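Peridinin-chlorophyll A protein (Amphidinium carterae, PDB 2C9E) probably serves as a water-soluble light-harvesting antenna, binding peridinin and chlorophyll a to capture solar energy in the blue-green range. Local coordinates at residues A[103-106]-A[107-110]; A[203-206]-A[207-210]; A[212-215]-A[216-219]. All coordinates share one frame; numbering follows the deposited sequence.

How the interactions relate
All three contacts are local, made along a helix or at its start, and each sends at least one side chain to a peridinin. Interactions 1 and 3 are helix starts near the surface, each capped by a side-chain oxygen: a carboxylate in 103-110, an amide backed by water in 212-219. Interaction 2 lies within helix 201-213, with buried isoleucine and tyrosine on one flank and a lysine-glutamate salt bridge on another. It touches interaction 3, because M218 CE packs 3.7 Å from Y206 OH and against A210 CB, joining helices 201-213 and 215-231. Interaction 1 stands across the chain's centre, its centre about 30 Å from that of interaction 2.

Interaction 1. Residues A[103-106]-A[107-110]. With PID (peridinin), chain E.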
loop_
_atom_site.group_PDB
_atom_site.type_symbol
_atom_site.label_atom_id
_atom_site.label_comp_id
_atom_site.label_asym_id
_atom_site.label_seq_id
_atom_site.Cartn_x
_atom_site.Cartn_y
_atom_site.Cartn_z
ATOM N N SER A 103 16.848 3.400 -7.550
ATOM C CA SER A 103 16.435 3.006 -8.891
ATOM C C SER A 103 15.215 3.786 -9.394
ATOM O O SER A 103 14.797 3.612 -10.522
ATOM C CB SER A 103 16.094 1.512 -8.928
ATOM O OG SER A 103 14.873 1.259 -8.234
ATOM N N ALA A 104 14.643 4.640 -8.567
ATOM C CA ALA A 104 13.440 5.351 -8.979
ATOM C C ALA A 104 13.691 6.600 -9.817
ATOM O O ALA A 104 14.789 7.216 -9.759
ATOM C CB ALA A 104 12.591 5.722 -7.710
ATOM N N ASP A 105 12.671 6.979 -10.592
ATOM C CA ASP A 105 12.757 8.201 -11.370
ATOM C C ASP A 105 12.888 9.269 -10.290
ATOM O O ASP A 105 12.000 9.385 -9.442
ATOM C CB ASP A 105 11.480 8.449 -12.136
ATOM C CG ASP A 105 11.497 9.781 -12.826
ATOM O OD1 ASP A 105 11.275 10.854 -12.199
ATOM O OD2 ASP A 105 11.780 9.743 -14.031
ATOM N N LYS A 106 13.961 10.058 -10.327
ATOM C CA LYS A 106 14.222 11.049 -9.278
ATOM C C LYS A 106 13.203 12.141 -9.082
ATOM O O LYS A 106 12.863 12.451 -7.922
ATOM C CB LYS A 106 15.599 11.713 -9.463
ATOM C CG LYS A 106 16.780 10.875 -9.001
ATOM C CD LYS A 106 18.078 11.189 -9.773
ATOM C CE LYS A 106 18.514 12.632 -9.600
ATOM N NZ LYS A 106 19.520 13.049 -10.611
ATOM N N GLN A 107 12.740 12.748 -10.179
ATOM C CA GLN A 107 11.776 13.844 -10.058
ATOM C C GLN A 107 10.441 13.348 -9.532
ATOM O O GLN A 107 9.818 14.003 -8.720
ATOM C CB GLN A 107 11.501 14.552 -11.404
ATOM C CG GLN A 107 12.669 14.727 -12.360
ATOM C CD GLN A 107 12.224 15.279 -13.754
ATOM O OE1 GLN A 107 13.064 15.586 -14.608
ATOM N NE2 GLN A 107 10.903 15.387 -13.972
ATOM N N LYS A 108 9.975 12.228 -10.054
ATOM C CA LYS A 108 8.693 11.674 -9.599
ATOM C C LYS A 108 8.772 11.274 -8.124
ATOM O O LYS A 108 7.830 11.502 -7.346
ATOM C CB LYS A 108 8.300 10.456 -10.449
ATOM C CG LYS A 108 7.902 10.854 -11.849
ATOM C CD LYS A 108 7.840 9.648 -12.755
ATOM C CE LYS A 108 7.373 10.085 -14.142
ATOM N NZ LYS A 108 6.165 10.942 -13.956
ATOM N N PHE A 109 9.905 10.702 -7.732
ATOM C CA PHE A 109 10.034 10.308 -6.363
ATOM C C PHE A 109 10.043 11.502 -5.439
ATOM O O PHE A 109 9.312 11.534 -4.428
ATOM C CB PHE A 109 11.297 9.490 -6.119
ATOM C CG PHE A 109 11.309 8.850 -4.769
ATOM C CD1 PHE A 109 11.721 9.576 -3.637
ATOM C CD2 PHE A 109 10.847 7.541 -4.618
ATOM C CE1 PHE A 109 11.672 9.004 -2.361
ATOM C CE2 PHE A 109 10.789 6.945 -3.350
ATOM C CZ PHE A 109 11.206 7.681 -2.213
ATOM N N ALA A 110 10.886 12.478 -5.758
ATOM C CA ALA A 110 10.984 13.683 -4.910
ATOM C C ALA A 110 9.647 14.426 -4.840
ATOM O O ALA A 110 9.357 15.142 -3.865
ATOM C CB ALA A 110 12.057 14.622 -5.441
HETATM C C1 PID E . 14.353 19.581 0.941
HETATM C C2 PID E . 15.308 20.691 1.387
HETATM C C3 PID E . 16.690 20.463 0.770
HETATM C C4 PID E . 17.204 19.113 1.277
HETATM C C5 PID E . 16.424 17.930 0.692
HETATM C C6 PID E . 14.908 18.185 0.632
HETATM C C7 PID E . 14.104 17.057 0.810
HETATM C C8 PID E . 13.393 16.397 -0.192
HETATM C C9 PID E . 12.619 15.265 0.068
HETATM C C10 PID E . 12.453 14.656 1.307
HETATM C C11 PID E . 11.917 14.566 -0.826
HETATM C C12 PID E . 11.336 13.541 -0.197
HETATM C C13 PID E . 10.617 12.519 -0.818
HETATM C C14 PID E . 10.015 11.418 -0.203
HETATM C C15 PID E . 9.376 10.473 -1.010
HETATM C C16 PID E . 8.764 9.289 -0.593
HETATM C C17 PID E . 8.248 8.406 -1.541
HETATM C C18 PID E . 7.706 7.170 -1.194
HETATM C C19 PID E . 7.259 6.255 -2.146
HETATM C C20 PID E . 6.781 5.001 -1.760
HETATM C C21 PID E . 6.355 3.983 -2.615
HETATM C C22 PID E . 5.920 2.772 -2.079
HETATM C C23 PID E . 5.513 1.735 -2.772
HETATM C C24 PID E . 5.113 0.695 -3.463
HETATM C C25 PID E . 6.068 -0.431 -3.900
HETATM C C26 PID E . 5.949 -0.638 -5.412
HETATM C C27 PID E . 4.499 -0.820 -5.887
HETATM C C28 PID E . 3.616 0.353 -5.442
HETATM C C29 PID E . 3.653 0.587 -3.928
HETATM C C30 PID E . 4.932 -1.853 -8.013
HETATM C C31 PID E . 4.978 -1.763 -9.539
HETATM C CM1 PID E . 12.941 19.714 1.517
HETATM C CM2 PID E . 16.750 16.729 1.583
HETATM C CM3 PID E . 16.966 17.642 -0.713
HETATM C CM4 PID E . 10.131 11.201 1.309
HETATM C CM5 PID E . 6.370 4.185 -4.135
HETATM C CM6 PID E . 7.520 -0.076 -3.564
HETATM C CM7 PID E . 5.718 -1.744 -3.194
HETATM C CM8 PID E . 2.896 1.870 -3.582
HETATM O O1 PID E . 14.487 19.093 -0.398
HETATM O O2 PID E . 17.585 21.503 1.177
HETATM O O3 PID E . 12.949 15.013 2.375
HETATM O O4 PID E . 11.644 13.571 1.135
HETATM O O5 PID E . 3.030 -0.518 -3.273
HETATM O O6 PID E . 4.506 -0.757 -7.326
HETATM O O7 PID E . 5.281 -2.886 -7.442
#
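F109 N points back to D105 O (3.0 Å, N-H...O 154°) and A110 N to K106 O (2.9 Å), two bonds that close the first turn of helix 106-111. D105 sits just ahead of that turn. With CG anti to the backbone N (chi1 174°), its carboxylate swings over the open helix end, and the lone pair of OD1 facing away from OD2 receives K108 N at 2.9 Å in an almost straight bond of 173°. The methylene chain of K108 runs across the same carboxylate, CG lying 3.4 Å from D105 OD1. Its ammonium group continues past, leaving NZ 5.4 Å from OD1, too far for a salt bridge but close enough that the opposite charges probably attract. The loop itself is tied down by T57 OG1, which bonds D105 N, and by N155 OD1, which bonds K106 N.

On the buried side, A104 CB meets F109 CD2 obliquely at 4.0 Å. The F109 ring lays one face against the polyene of peridinin, with CE2 3.4 Å from C17, and V54 of helix 41-55 also touches this side chain. This is an aspartate N-cap whose short helix supplies an aromatic wall to a carotenoid pocket.

Interaction 2. Residues A[203-206]-A[207-210]. With PID (peridinin), chain H.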
loop_
_atom_site.group_PDB
_atom_site.type_symbol
_atom_site.label_atom_id
_atom_site.label_comp_id
_atom_site.label_asym_id
_atom_site.label_seq_id
_atom_site.Cartn_x
_atom_site.Cartn_y
_atom_site.Cartn_z
ATOM N N ILE A 203 -14.264 2.372 5.864
ATOM C CA ILE A 203 -12.851 2.120 5.624
ATOM C C ILE A 203 -11.995 3.075 6.426
ATOM O O ILE A 203 -10.961 2.681 6.999
ATOM C CB ILE A 203 -12.554 2.229 4.095
ATOM C CG1 ILE A 203 -13.273 1.086 3.371
ATOM C CG2 ILE A 203 -11.042 2.141 3.794
ATOM C CD1 ILE A 203 -12.518 -0.239 3.473
ATOM N N SER A 204 -12.422 4.335 6.508
ATOM C CA SER A 204 -11.660 5.297 7.277
ATOM C C SER A 204 -11.679 4.911 8.735
ATOM O O SER A 204 -10.635 4.926 9.412
ATOM C CB SER A 204 -12.228 6.717 7.140
ATOM O OG SER A 204 -11.912 7.209 5.859
ATOM N N LYS A 205 -12.864 4.561 9.235
ATOM C CA LYS A 205 -12.905 4.217 10.635
ATOM C C LYS A 205 -12.018 3.000 10.920
ATOM O O LYS A 205 -11.318 3.000 11.935
ATOM C CB LYS A 205 -14.349 4.027 11.124
ATOM C CG LYS A 205 -14.471 3.720 12.632
ATOM C CD LYS A 205 -13.518 4.529 13.575
ATOM C CE LYS A 205 -14.084 5.874 14.136
ATOM N NZ LYS A 205 -14.127 7.078 13.203
ATOM N N TYR A 206 -12.009 2.011 10.012
ATOM C CA TYR A 206 -11.178 0.808 10.174
ATOM C C TYR A 206 -9.691 1.192 10.251
ATOM O O TYR A 206 -8.962 0.798 11.178
ATOM C CB TYR A 206 -11.413 -0.145 8.997
ATOM C CG TYR A 206 -10.676 -1.455 9.144
ATOM C CD1 TYR A 206 -11.136 -2.433 10.008
ATOM C CD2 TYR A 206 -9.444 -1.669 8.499
ATOM C CE1 TYR A 206 -10.395 -3.598 10.257
ATOM C CE2 TYR A 206 -8.689 -2.847 8.733
ATOM C CZ TYR A 206 -9.178 -3.799 9.614
ATOM O OH TYR A 206 -8.463 -4.963 9.830
ATOM N N ILE A 207 -9.240 2.001 9.294
ATOM C CA ILE A 207 -7.862 2.439 9.272
ATOM C C ILE A 207 -7.486 3.206 10.549
ATOM O O ILE A 207 -6.403 3.022 11.113
ATOM C CB ILE A 207 -7.622 3.333 8.036
ATOM C CG1 ILE A 207 -7.728 2.475 6.751
ATOM C CG2 ILE A 207 -6.311 4.101 8.183
ATOM C CD1 ILE A 207 -7.677 3.302 5.455
ATOM N N GLU A 208 -8.377 4.069 11.012
ATOM C CA GLU A 208 -8.128 4.851 12.224
ATOM C C GLU A 208 -8.019 4.053 13.545
ATOM O O GLU A 208 -7.167 4.337 14.430
ATOM C CB GLU A 208 -9.261 5.854 12.410
ATOM C CG GLU A 208 -8.986 6.846 13.492
ATOM C CD GLU A 208 -10.215 7.622 13.948
ATOM O OE1 GLU A 208 -11.141 7.908 13.135
ATOM O OE2 GLU A 208 -10.232 7.969 15.139
ATOM N N THR A 209 -8.867 3.039 13.674
ATOM C CA THR A 209 -8.944 2.303 14.929
ATOM C C THR A 209 -8.615 0.827 14.942
ATOM O O THR A 209 -8.470 0.268 16.015
ATOM C CB THR A 209 -10.379 2.388 15.484
ATOM O OG1 THR A 209 -11.233 1.705 14.556
ATOM C CG2 THR A 209 -10.897 3.868 15.608
ATOM N N ALA A 210 -8.529 0.176 13.792
ATOM C CA ALA A 210 -8.323 -1.264 13.767
ATOM C C ALA A 210 -7.097 -1.770 14.489
ATOM O O ALA A 210 -7.173 -2.617 15.372
ATOM C CB ALA A 210 -8.309 -1.761 12.330
HETATM C C1 PID H . -21.176 -10.184 3.420
HETATM C C2 PID H . -22.092 -11.238 4.044
HETATM C C3 PID H . -22.420 -12.350 3.042
HETATM C C4 PID H . -23.055 -11.729 1.798
HETATM C C5 PID H . -22.144 -10.774 1.016
HETATM C C6 PID H . -21.249 -9.906 1.915
HETATM C C7 PID H . -20.924 -8.645 1.403
HETATM C C8 PID H . -19.622 -8.178 1.222
HETATM C C9 PID H . -19.260 -6.928 0.713
HETATM C C10 PID H . -20.082 -5.895 0.277
HETATM C C11 PID H . -18.009 -6.472 0.643
HETATM C C12 PID H . -18.023 -5.207 0.217
HETATM C C13 PID H . -16.896 -4.383 0.199
HETATM C C14 PID H . -16.812 -3.046 -0.193
HETATM C C15 PID H . -15.580 -2.399 -0.086
HETATM C C16 PID H . -15.324 -1.058 -0.368
HETATM C C17 PID H . -14.040 -0.544 -0.187
HETATM C C18 PID H . -13.713 0.796 -0.382
HETATM C C19 PID H . -12.420 1.280 -0.182
HETATM C C20 PID H . -12.117 2.636 -0.311
HETATM C C21 PID H . -10.858 3.201 -0.099
HETATM C C22 PID H . -10.762 4.588 -0.184
HETATM C C23 PID H . -9.711 5.335 0.030
HETATM C C24 PID H . -8.755 6.159 0.388
HETATM C C25 PID H . -7.689 6.709 -0.573
HETATM C C26 PID H . -6.339 6.936 0.124
HETATM C C27 PID H . -6.485 7.662 1.470
HETATM C C28 PID H . -7.327 6.765 2.383
HETATM C C29 PID H . -8.752 6.668 1.837
HETATM C C30 PID H . -4.524 8.984 1.821
HETATM C C31 PID H . -3.216 9.265 2.563
HETATM C CM1 PID H . -20.861 -9.019 4.359
HETATM C CM2 PID H . -23.097 -9.920 0.175
HETATM C CM3 PID H . -21.259 -11.599 0.076
HETATM C CM4 PID H . -18.022 -2.305 -0.771
HETATM C CM5 PID H . -9.610 2.338 0.129
HETATM C CM6 PID H . -7.493 5.746 -1.745
HETATM C CM7 PID H . -8.197 8.059 -1.092
HETATM C CM8 PID H . -9.583 5.750 2.736
HETATM O O1 PID H . -20.161 -10.631 2.515
HETATM O O2 PID H . -23.434 -13.168 3.628
HETATM O O3 PID H . -21.307 -5.922 0.183
HETATM O O4 PID H . -19.308 -4.816 -0.038
HETATM O O5 PID H . -9.282 7.995 1.866
HETATM O O6 PID H . -5.234 7.869 2.145
HETATM O O7 PID H . -4.929 9.760 0.957
#
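I207 takes up the i to i+4 ladder, its N bonding I203 O at 2.9 Å, while its side chain follows that of I203 along the pigment side: I207 CD1 lies 3.9 Å from I203 CG2. I203 itself leans on the conjugated chain of peridinin, CG1 being 3.7 Å from C19, and both isoleucines also touch a chlorophyll a. E208 comes next, and its N gives to S204 O; the S204 hydroxyl bonds A34 O of helix 28-39. The E208 carboxylate is met by K205 one turn back: the lysine chain bends at chi2, chi3 and chi4, curling round so that NZ reaches OE1 at 3.1 Å from above the carboxylate plane, a salt bridge. This stretch of helix 201-213 is two-sided: I203, Y206 and I207 are turned to the bound pigments, while K205 is exposed and E208 only partly so, beside helix 28-39. T209 holds OG1 between its backbone N and carbonyl carbon (chi1 65°), which lets the hydroxyl turn back to K205 O at 2.9 Å, from above the carbonyl plane. T209 N bonds the same oxygen, so two donors grip it, and the methyl CG2 is pressed to 3.4 Å from K205 CD, a tight fit. A210 puts its methyl squarely over the Y206 ring, a CH-pi contact with CB 3.5 Å from the centroid and 13° off the normal. Beyond the ring, Y206 OH bonds P291 O. Replacing Y206 with an alanine would probably leave P291 O without this donor and open a gap beneath the A210 methyl. L296 of helix 293-302 also packs on the tyrosine.

Interaction 3. Residues A[212-215]-A[216-219]; sequences AKNP and KMMA. With PID (peridinin), chain D.
N214 and P215 start helix 215-231, meeting M217, M218 and A219 of its first turn as an asparagine N-cap followed by proline. The asparagine carries CG anti to its own N (chi1 -164°), which brings the amide beside M217. There OD1 accepts from M217 N at 3.2 Å, the donor standing 56° out of the amide plane rather than on a lone pair. The same OD1 receives a water at 2.9 Å, and that water accepts from K216 N, so direct and water-mediated bonds together satisfy two N-H groups of the helix start. M217 CB lies over the face of the amide, 3.4 Å from N214 CG, and the chain, bent at chi3, leaves CE near the ND2 end.

P215 has no N-H to give, which suits the first turn, where no earlier carbonyl would receive it. Its O takes A219 N at 2.9 Å, and N214 O takes M218 N in the carbonyl plane. L83 packs against P215 as well as A219, while K216 reaches out to bond K79 O through NZ. The M218 side chain bends at chi2 and chi3, and its CE rests 3.6 Å from the carbonyl oxygen O7 of the peridinin acetate.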
loop_
_atom_site.group_PDB
_atom_site.type_symbol
_atom_site.label_atom_id
_atom_site.label_comp_id
_atom_site.label_asym_id
_atom_site.label_seq_id
_atom_site.Cartn_x
_atom_site.Cartn_y
_atom_site.Cartn_z
ATOM N N ALA A 212 -5.064 -0.385 16.720
ATOM C CA ALA A 212 -5.001 -0.151 18.163
ATOM C C ALA A 212 -5.682 -1.269 18.962
ATOM O O ALA A 212 -5.231 -1.594 20.043
ATOM C CB ALA A 212 -5.605 1.175 18.497
ATOM N N LYS A 213 -6.732 -1.879 18.400
ATOM C CA LYS A 213 -7.465 -2.930 19.090
ATOM C C LYS A 213 -6.738 -4.246 19.137
ATOM O O LYS A 213 -6.955 -5.023 20.058
ATOM C CB LYS A 213 -8.814 -3.184 18.438
ATOM C CG LYS A 213 -9.821 -2.027 18.482
ATOM C CD LYS A 213 -11.138 -2.548 17.917
ATOM C CE LYS A 213 -12.105 -1.451 17.658
ATOM N NZ LYS A 213 -12.645 -1.567 16.255
ATOM N N ASN A 214 -5.873 -4.517 18.153
ATOM C CA ASN A 214 -5.160 -5.792 18.132
ATOM C C ASN A 214 -3.945 -5.606 17.256
ATOM O O ASN A 214 -3.892 -6.107 16.135
ATOM C CB ASN A 214 -6.067 -6.862 17.522
ATOM C CG ASN A 214 -5.591 -8.246 17.807
ATOM O OD1 ASN A 214 -4.399 -8.474 18.089
ATOM N ND2 ASN A 214 -6.509 -9.199 17.722
ATOM N N PRO A 215 -2.953 -4.878 17.773
ATOM C CA PRO A 215 -1.712 -4.567 17.075
ATOM C C PRO A 215 -0.974 -5.769 16.535
ATOM O O PRO A 215 -0.497 -5.772 15.369
ATOM C CB PRO A 215 -0.893 -3.797 18.130
ATOM C CG PRO A 215 -1.941 -3.206 19.051
ATOM C CD PRO A 215 -2.947 -4.344 19.146
ATOM N N LYS A 216 -0.856 -6.806 17.371
ATOM C CA LYS A 216 -0.108 -7.998 16.953
ATOM C C LYS A 216 -0.754 -8.699 15.811
ATOM O O LYS A 216 -0.071 -9.155 14.899
ATOM C CB LYS A 216 0.082 -8.993 18.109
ATOM C CG LYS A 216 1.170 -8.579 19.100
ATOM C CD LYS A 216 1.539 -9.764 19.998
ATOM C CE LYS A 216 2.578 -9.371 21.057
ATOM N NZ LYS A 216 2.943 -10.522 21.973
ATOM N N MET A 217 -2.074 -8.796 15.853
ATOM C CA MET A 217 -2.761 -9.480 14.779
ATOM C C MET A 217 -2.655 -8.645 13.484
ATOM O O MET A 217 -2.561 -9.201 12.349
ATOM C CB MET A 217 -4.234 -9.748 15.132
ATOM C CG MET A 217 -4.880 -10.580 14.045
ATOM S SD MET A 217 -6.489 -11.115 14.382
ATOM C CE MET A 217 -6.036 -12.351 15.615
ATOM N N MET A 218 -2.667 -7.325 13.645
ATOM C CA MET A 218 -2.557 -6.434 12.466
ATOM C C MET A 218 -1.152 -6.554 11.808
ATOM O O MET A 218 -1.019 -6.661 10.553
ATOM C CB MET A 218 -2.846 -4.994 12.905
ATOM C CG MET A 218 -2.645 -3.915 11.826
ATOM S SD MET A 218 -3.689 -4.051 10.377
ATOM C CE MET A 218 -5.294 -3.484 10.929
ATOM N N ALA A 219 -0.092 -6.537 12.647
ATOM C CA ALA A 219 1.278 -6.683 12.097
ATOM C C ALA A 219 1.366 -8.046 11.374
ATOM O O ALA A 219 2.009 -8.191 10.318
ATOM C CB ALA A 219 2.359 -6.612 13.239
HETATM C C1 PID D . 9.917 19.283 11.571
HETATM C C2 PID D . 10.387 20.722 11.795
HETATM C C3 PID D . 11.809 20.869 11.248
HETATM C C4 PID D . 12.731 19.919 12.023
HETATM C C5 PID D . 12.436 18.439 11.755
HETATM C C6 PID D . 10.935 18.136 11.629
HETATM C C7 PID D . 10.550 16.851 12.026
HETATM C C8 PID D . 10.106 15.821 11.195
HETATM C C9 PID D . 9.741 14.542 11.627
HETATM C C10 PID D . 9.748 14.046 12.930
HETATM C C11 PID D . 9.285 13.567 10.834
HETATM C C12 PID D . 8.967 12.510 11.584
HETATM C C13 PID D . 8.261 11.403 11.104
HETATM C C14 PID D . 7.822 10.274 11.803
HETATM C C15 PID D . 7.061 9.316 11.129
HETATM C C16 PID D . 6.467 8.189 11.704
HETATM C C17 PID D . 5.657 7.355 10.930
HETATM C C18 PID D . 4.926 6.283 11.443
HETATM C C19 PID D . 4.076 5.515 10.643
HETATM C C20 PID D . 3.263 4.520 11.194
HETATM C C21 PID D . 2.345 3.718 10.514
HETATM C C22 PID D . 1.545 2.821 11.227
HETATM C C23 PID D . 0.617 2.026 10.750
HETATM C C24 PID D . -0.382 1.277 10.342
HETATM C C25 PID D . -0.202 -0.187 9.905
HETATM C C26 PID D . -1.186 -0.601 8.803
HETATM C C27 PID D . -2.635 -0.206 9.099
HETATM C C28 PID D . -2.683 1.321 9.240
HETATM C C29 PID D . -1.815 1.837 10.395
HETATM C C30 PID D . -4.726 -0.813 8.085
HETATM C C31 PID D . -5.485 -1.538 6.974
HETATM C CM1 PID D . 8.459 19.036 11.964
HETATM C CM2 PID D . 13.065 17.651 12.908
HETATM C CM3 PID D . 13.139 18.033 10.457
HETATM C CM4 PID D . 8.123 10.116 13.296
HETATM C CM5 PID D . 2.250 3.774 8.986
HETATM C CM6 PID D . 1.211 -0.444 9.372
HETATM C CM7 PID D . -0.435 -1.068 11.136
HETATM C CM8 PID D . -1.818 3.367 10.331
HETATM O O1 PID D . 10.385 18.624 10.394
HETATM O O2 PID D . 12.252 22.210 11.464
HETATM O O3 PID D . 10.204 14.599 13.933
HETATM O O4 PID D . 9.258 12.769 12.897
HETATM O O5 PID D . -2.405 1.416 11.628
HETATM O O6 PID D . -3.374 -0.688 7.960
HETATM O O7 PID D . -5.332 -0.428 9.086
HETATM O O HOH W 1 -2.461 -7.239 19.839
#